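Local coordinates for takeout-like protein 1 (Epiphyas postvittana, PDB 3E8T), which probably carries hydrophobic ligands in the insect, binding ubiquinone-8 in a long internal pocket, at residues Gly101-Leu106 and Lys183-Glu188. Residues are numbered along the deposited sequence; the frame is centred on the assembly and turned at random. Where two conformers were deposited one is given.
Sequences GRILIL and KQVSEE. With UQ8 (Ubiquinone-8), chain B.
L104, on the type II' beta turn I103-L106 that connects strands 102-103 and 106-111 of the antiparallel sheet, pushes its isobutyl group against Q184, V185 and E188 near the start of the long helix 182-211. Its CB points at the helix but stops short of it, 4.9 Å from NE2 of Q184. With CG anti to the carbonyl carbon (chi1 -48°), the fork opens toward the helix and spans the Q184 amide. CD1 takes the oxygen side, 3.4 Å from Q184 OE1, and also reaches V185 CG2 at 4.1 Å; CD2 lies 3.7 Å from Q184 NE2 and touches the methylene CG of E188. Q184 comes from the opposite direction on an extended chain. Next to L104 in the chain, I103 packs on M174 and L178 of helix 168-180. R102 NH1 braces the turn by donating to L104 O (2.9 Å, 161°), with the acceptor close to the guanidinium plane. An alanine in place of L104 would probably open a gap between turn and helix, taking away the methyls that lie against the Q184 amide and V185 CG2. Following V185 in the helix, S186 CB meets C35 of ubiquinone-8 at 3.3 Å, while E188 OE1 is hydrogen-bonded to S52 OG. Contact between turn and helix is thus van der Waals in kind, consistent with a join that depends on the fit of the leucine fork rather than on polar pairing, beside the wall of the ligand pocket.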
loop_
_atom_site.group_PDB
_atom_site.type_symbol
_atom_site.label_atom_id
_atom_site.label_comp_id
_atom_site.label_asym_id
_atom_site.label_seq_id
_atom_site.Cartn_x
_atom_site.Cartn_y
_atom_site.Cartn_z
ATOM N N GLY A 101 -1.914 -17.989 -18.465
ATOM C CA GLY A 101 -2.596 -18.986 -17.656
ATOM C C GLY A 101 -4.098 -18.734 -17.716
ATOM O O GLY A 101 -4.720 -18.628 -18.784
ATOM N N ARG A 102 -4.701 -18.570 -16.550
ATOM C CA ARG A 102 -6.129 -18.344 -16.482
ATOM C C ARG A 102 -6.449 -17.396 -15.352
ATOM O O ARG A 102 -5.691 -17.251 -14.389
ATOM C CB ARG A 102 -6.932 -19.574 -16.251
ATOM C CG ARG A 102 -6.586 -20.268 -15.066
ATOM C CD ARG A 102 -7.472 -21.573 -14.801
ATOM N NE ARG A 102 -6.938 -22.278 -13.636
ATOM C CZ ARG A 102 -7.201 -21.995 -12.372
ATOM N NH1 ARG A 102 -8.133 -21.124 -12.025
ATOM N NH2 ARG A 102 -6.575 -22.677 -11.405
ATOM N N ILE A 103 -7.565 -16.727 -15.518
ATOM C CA ILE A 103 -8.130 -15.936 -14.466
ATOM C C ILE A 103 -9.458 -16.582 -14.110
ATOM O O ILE A 103 -10.419 -16.493 -14.859
ATOM C CB ILE A 103 -8.221 -14.497 -14.970
ATOM C CG1 ILE A 103 -8.810 -13.575 -13.924
ATOM C CG2 ILE A 103 -8.926 -14.446 -16.295
ATOM C CD1 ILE A 103 -8.029 -13.569 -12.745
ATOM N N LEU A 104 -9.472 -17.239 -12.954
ATOM C CA LEU A 104 -10.641 -17.977 -12.495
ATOM C C LEU A 104 -10.989 -19.037 -13.543
ATOM O O LEU A 104 -10.195 -19.984 -13.748
ATOM C CB LEU A 104 -11.773 -17.030 -12.132
ATOM C CG LEU A 104 -11.430 -15.825 -11.233
ATOM C CD1 LEU A 104 -12.651 -14.889 -11.014
ATOM C CD2 LEU A 104 -10.744 -16.178 -9.895
ATOM N N ILE A 105 -12.039 -18.892 -14.328
ATOM C CA ILE A 105 -12.457 -19.892 -15.298
ATOM C C ILE A 105 -12.142 -19.507 -16.734
ATOM O O ILE A 105 -12.499 -20.262 -17.629
ATOM C CB ILE A 105 -13.981 -20.147 -15.159
ATOM C CG1 ILE A 105 -14.816 -18.916 -15.471
ATOM C CG2 ILE A 105 -14.330 -20.726 -13.761
ATOM C CD1 ILE A 105 -16.302 -19.192 -15.594
ATOM N N LEU A 106 -11.482 -18.370 -16.979
ATOM C CA LEU A 106 -11.188 -17.964 -18.370
ATOM C C LEU A 106 -9.692 -17.971 -18.655
ATOM O O LEU A 106 -8.907 -17.471 -17.885
ATOM C CB LEU A 106 -11.671 -16.551 -18.627
ATOM C CG LEU A 106 -13.146 -16.238 -18.736
ATOM C CD1 LEU A 106 -13.283 -14.753 -19.201
ATOM C CD2 LEU A 106 -13.854 -17.208 -19.697
ATOM N N LYS A 183 -14.559 -8.300 -6.872
ATOM C CA LYS A 183 -14.260 -8.588 -5.487
ATOM C C LYS A 183 -13.473 -9.889 -5.343
ATOM O O LYS A 183 -12.462 -9.966 -4.661
ATOM C CB LYS A 183 -15.550 -8.622 -4.645
ATOM C CG LYS A 183 -15.348 -8.851 -3.174
ATOM C CD LYS A 183 -14.580 -7.770 -2.495
ATOM C CE LYS A 183 -14.519 -8.061 -0.999
ATOM N NZ LYS A 183 -13.821 -6.941 -0.335
ATOM N N GLN A 184 -13.917 -10.926 -6.053
ATOM C CA GLN A 184 -13.208 -12.191 -6.050
ATOM C C GLN A 184 -11.768 -11.997 -6.550
ATOM O O GLN A 184 -10.837 -12.567 -5.999
ATOM C CB GLN A 184 -13.944 -13.194 -6.924
ATOM C CG GLN A 184 -13.220 -14.498 -7.058
ATOM C CD GLN A 184 -14.000 -15.562 -7.789
ATOM O OE1 GLN A 184 -14.909 -15.242 -8.540
ATOM N NE2 GLN A 184 -13.596 -16.786 -7.620
ATOM N N VAL A 185 -11.594 -11.234 -7.649
ATOM C CA VAL A 185 -10.271 -11.003 -8.181
ATOM C C VAL A 185 -9.402 -10.294 -7.154
ATOM O O VAL A 185 -8.233 -10.646 -6.973
ATOM C CB VAL A 185 -10.388 -10.219 -9.517
ATOM C CG1 VAL A 185 -8.991 -9.789 -10.002
ATOM C CG2 VAL A 185 -11.050 -11.112 -10.576
ATOM N N SER A 186 -9.963 -9.303 -6.440
ATOM C CA SER A 186 -9.182 -8.613 -5.419
ATOM C C SER A 186 -8.743 -9.576 -4.302
ATOM O O SER A 186 -7.626 -9.467 -3.787
ATOM C CB SER A 186 -9.928 -7.421 -4.837
ATOM O OG SER A 186 -10.957 -7.786 -3.921
ATOM N N GLU A 187 -9.609 -10.506 -3.915
ATOM C CA GLU A 187 -9.252 -11.450 -2.835
ATOM C C GLU A 187 -8.238 -12.479 -3.301
ATOM O O GLU A 187 -7.403 -12.928 -2.538
ATOM C CB GLU A 187 -10.491 -12.166 -2.276
ATOM C CG GLU A 187 -11.375 -11.269 -1.462
ATOM C CD GLU A 187 -12.190 -11.986 -0.355
ATOM O OE1 GLU A 187 -11.930 -13.161 0.114
ATOM O OE2 GLU A 187 -13.129 -11.260 0.076
ATOM N N GLU A 188 -8.264 -12.861 -4.556
ATOM C CA GLU A 188 -7.286 -13.815 -5.085
ATOM C C GLU A 188 -5.904 -13.231 -5.262
ATOM O O GLU A 188 -4.921 -13.905 -4.995
ATOM C CB GLU A 188 -7.731 -14.337 -6.435
ATOM C CG GLU A 188 -8.823 -15.334 -6.331
ATOM C CD GLU A 188 -8.364 -16.736 -5.947
ATOM O OE1 GLU A 188 -7.169 -16.983 -5.729
ATOM O OE2 GLU A 188 -9.250 -17.595 -5.826
HETATM C C45 UQ8 B . -4.013 -9.157 -15.106
HETATM C C44 UQ8 B . -5.071 -9.889 -14.276
HETATM C C46 UQ8 B . -6.045 -10.556 -15.211
HETATM C C43 UQ8 B . -5.805 -8.980 -13.308
HETATM C C42 UQ8 B . -4.832 -8.065 -12.550
HETATM C C41 UQ8 B . -4.020 -8.897 -11.566
HETATM C C39 UQ8 B . -3.924 -8.184 -10.234
HETATM C C40 UQ8 B . -2.574 -7.854 -9.601
HETATM C C38 UQ8 B . -5.069 -7.890 -9.543
HETATM C C37 UQ8 B . -5.105 -7.235 -8.320
HETATM C C36 UQ8 B . -6.570 -6.854 -8.106
HETATM C C34 UQ8 B . -6.784 -5.966 -6.894
HETATM C C35 UQ8 B . -8.058 -5.430 -6.770
HETATM C C33 UQ8 B . -5.736 -5.659 -6.029
HETATM C C32 UQ8 B . -5.768 -4.898 -4.865
HETATM C C31 UQ8 B . -4.349 -4.314 -4.635
HETATM C C29 UQ8 B . -4.199 -3.593 -3.304
HETATM C C30 UQ8 B . -4.783 -4.222 -1.998
HETATM C C28 UQ8 B . -3.543 -2.368 -3.252
HETATM C C27 UQ8 B . -3.345 -1.611 -2.104
HETATM C C26 UQ8 B . -2.052 -0.786 -2.183
HETATM C C24 UQ8 B . -1.974 0.216 -1.026
HETATM C C25 UQ8 B . -2.934 1.416 -0.965
HETATM C C23 UQ8 B . -1.039 0.031 -0.031
HETATM C C22 UQ8 B . -0.821 0.842 1.086
HETATM C C21 UQ8 B . 0.194 0.206 2.034
HETATM C C19 UQ8 B . 0.251 0.818 3.435
HETATM C C20 UQ8 B . 1.153 0.029 4.382
HETATM C C18 UQ8 B . 0.565 2.320 3.430
HETATM C C17 UQ8 B . 0.710 2.868 4.857
HETATM C C16 UQ8 B . 0.546 4.396 4.933
HETATM C C14 UQ8 B . 1.073 4.881 6.279
HETATM C C15 UQ8 B . 0.797 4.037 7.537
HETATM C C13 UQ8 B . 1.822 6.051 6.385
HETATM C C12 UQ8 B . 2.336 6.511 7.595
HETATM C C11 UQ8 B . 2.515 8.043 7.647
HETATM C C9 UQ8 B . 2.480 8.565 9.095
HETATM C C10 UQ8 B . 2.722 7.451 10.128
HETATM C C8 UQ8 B . 3.506 9.685 9.239
HETATM C C7 UQ8 B . 4.706 9.290 10.105
HETATM C C6 UQ8 B . 4.442 9.441 11.623
HETATM C C1 UQ8 B . 4.854 8.426 12.494
HETATM C C1M UQ8 B . 5.485 7.306 11.954
HETATM C C2 UQ8 B . 4.640 8.508 13.876
HETATM O O2 UQ8 B . 5.007 7.614 14.643
HETATM C C3 UQ8 B . 4.013 9.621 14.412
HETATM O O3 UQ8 B . 3.807 9.700 15.758
HETATM C C3M UQ8 B . 4.965 10.230 16.400
HETATM C C4 UQ8 B . 3.586 10.644 13.574
HETATM O O4 UQ8 B . 2.970 11.734 14.122
HETATM C C4M UQ8 B . 1.862 11.331 14.941
HETATM C C5 UQ8 B . 3.797 10.554 12.191
HETATM O O5 UQ8 B . 3.417 11.483 11.473
#